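Side-chain contact in histone-lysine N-methyltransferase, H3 lysine-9 specific SUVH6 (Arabidopsis thaliana, PDB 6A5K), which methylates histone H3 at its lysine-nine position, using S-adenosylmethionine as methyl donor, and probably reads non-CG DNA methylation through its SRA domain: residues A[413-416]-A[417-420]. The protein carries 1 engineered substitution. Sequence-based numbering, arbitrary orientation.
Sequences LAQG and MSEL
From Leu413 to Leu420 the chain makes four successive i to i+4 backbone bonds, Met417 N to Leu413 O, Ser418 N to Ala414 O, Glu419 N to Gln415 O and Leu420 N to Gly416 O, all between 2.9 and 3.0 Å, the repeat of an alpha-helix, with the last bond the most bent (136° at the hydrogen). On one flank of this helix, residues 412-420 in the SET region, the CG of Leu413 lies 4.1 Å from the SE of selenomethionine Met417, the two side chains running at a slant to each other. The Met417 chain runs nearly extended from CA to SE, its CG packed closely, 3.0 Å, against Leu413 O, before bending at its last torsion (chi3 56°), and it also touches Leu16 and Val20 of helix 5-29. Leu420, buried a turn further on, meets the same two residues as well as Ile51 and Leu52 of helix 44-54, so this apolar flank joins the SET region to the two N-terminal helices. The exposed flank is polar. Ser418 OG, placed between its own backbone N and carbonyl carbon (chi1 75°), which turns it back toward the preceding turn, donates to Gln415 O at 2.6 Å, in the carbonyl plane and on a lone pair. Glu419 N comes to the same oxygen nearly straight off the carbonyl, so Gln415 O accepts from two donors. Gln415 NE2 lies 3.3 Å from Ser418 OG. The Gln415 and Glu419 side chains cross at about a right angle, amide and carboxylate planes 61° apart. By donating to a carbonyl three residues back, as serines in helices commonly do, the hydroxyl commits its proton to the backbone within the helix.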
ATOM      1  N   LEU A 413      15.019   2.860  -4.050  1.00 25.82           N
ATOM      2  CA  LEU A 413      14.059   3.494  -4.932  1.00 27.84           C
ATOM      3  C   LEU A 413      14.596   4.817  -5.452  1.00 22.72           C
ATOM      4  O   LEU A 413      14.532   5.075  -6.643  1.00 26.41           O
ATOM      5  CB  LEU A 413      12.721   3.700  -4.215  1.00 36.41           C
ATOM      6  CG  LEU A 413      11.524   4.032  -5.116  1.00 39.73           C
ATOM      7  CD1 LEU A 413      11.245   2.888  -6.076  1.00 36.63           C
ATOM      8  CD2 LEU A 413      10.292   4.328  -4.280  1.00 44.55           C
ATOM      9  N   ALA A 414      15.140   5.640  -4.562  1.00 22.58           N
ATOM     10  CA  ALA A 414      15.729   6.918  -4.962  1.00 22.85           C
ATOM     11  C   ALA A 414      16.778   6.727  -6.059  1.00 24.59           C
ATOM     12  O   ALA A 414      16.872   7.522  -6.996  1.00 22.69           O
ATOM     13  CB  ALA A 414      16.342   7.619  -3.758  1.00 21.41           C
ATOM     14  N   GLN A 415      17.547   5.652  -5.956  1.00 24.55           N
ATOM     15  CA  GLN A 415      18.571   5.375  -6.953  1.00 28.55           C
ATOM     16  C   GLN A 415      17.948   4.982  -8.295  1.00 24.70           C
ATOM     17  O   GLN A 415      18.266   5.581  -9.332  1.00 25.39           O
ATOM     18  CB  GLN A 415      19.517   4.281  -6.455  1.00 33.23           C
ATOM     19  CG  GLN A 415      20.907   4.778  -6.089  1.00 44.80           C
ATOM     20  CD  GLN A 415      21.423   5.851  -7.029  1.00 49.51           C
ATOM     21  OE1 GLN A 415      21.724   6.968  -6.604  1.00 53.61           O
ATOM     22  NE2 GLN A 415      21.502   5.526  -8.321  1.00 46.58           N
ATOM     23  N   GLY A 416      17.066   3.985  -8.276  1.00 29.51           N
ATOM     24  CA  GLY A 416      16.399   3.559  -9.504  1.00 31.60           C
ATOM     25  C   GLY A 416      15.722   4.714 -10.226  1.00 28.22           C
ATOM     26  O   GLY A 416      15.763   4.849 -11.457  1.00 28.55           O
HETATM   27  N   MSE A 417      15.115   5.583  -9.430  1.00 25.62           N
HETATM   28  CA  MSE A 417      14.427   6.752  -9.958  1.00 31.86           C
HETATM   29  C   MSE A 417      15.386   7.788 -10.527  1.00 29.57           C
HETATM   30  O   MSE A 417      15.090   8.416 -11.545  1.00 29.61           O
HETATM   31  CB  MSE A 417      13.572   7.370  -8.869  1.00 35.44           C
HETATM   32  CG  MSE A 417      12.479   6.435  -8.400  1.00 42.94           C
HETATM   33 SE   MSE A 417      11.197   7.443  -7.390  1.00 59.01          SE
HETATM   34  CE  MSE A 417      10.840   8.728  -8.772  1.00 20.54           C
ATOM     35  N   SER A 418      16.533   7.964  -9.880  1.00 25.90           N
ATOM     36  CA  SER A 418      17.544   8.868 -10.415  1.00 33.79           C
ATOM     37  C   SER A 418      18.015   8.352 -11.767  1.00 38.32           C
ATOM     38  O   SER A 418      18.333   9.132 -12.666  1.00 42.73           O
ATOM     39  CB  SER A 418      18.730   9.007  -9.464  1.00 38.12           C
ATOM     40  OG  SER A 418      19.545   7.855  -9.515  1.00 44.50           O
ATOM     41  N   GLU A 419      18.060   7.030 -11.905  1.00 34.77           N
ATOM     42  CA  GLU A 419      18.410   6.421 -13.184  1.00 40.29           C
ATOM     43  C   GLU A 419      17.336   6.644 -14.241  1.00 41.10           C
ATOM     44  O   GLU A 419      17.651   6.790 -15.421  1.00 44.07           O
ATOM     45  CB  GLU A 419      18.663   4.922 -13.021  1.00 42.81           C
ATOM     46  CG  GLU A 419      19.715   4.582 -11.990  1.00 48.89           C
ATOM     47  CD  GLU A 419      20.068   3.111 -11.999  1.00 55.09           C
ATOM     48  OE1 GLU A 419      20.976   2.713 -11.237  1.00 55.91           O
ATOM     49  OE2 GLU A 419      19.436   2.357 -12.775  1.00 56.03           O
ATOM     50  N   LEU A 420      16.073   6.666 -13.831  1.00 37.93           N
ATOM     51  CA  LEU A 420      14.993   6.878 -14.800  1.00 38.29           C
ATOM     52  C   LEU A 420      14.975   8.280 -15.420  1.00 46.74           C
ATOM     53  O   LEU A 420      14.735   8.426 -16.620  1.00 46.79           O
ATOM     54  CB  LEU A 420      13.636   6.592 -14.164  1.00 33.11           C
ATOM     55  CG  LEU A 420      13.365   5.120 -13.882  1.00 33.58           C
ATOM     56  CD1 LEU A 420      11.931   4.954 -13.445  1.00 37.91           C
ATOM     57  CD2 LEU A 420      13.647   4.287 -15.115  1.00 25.79           C
TER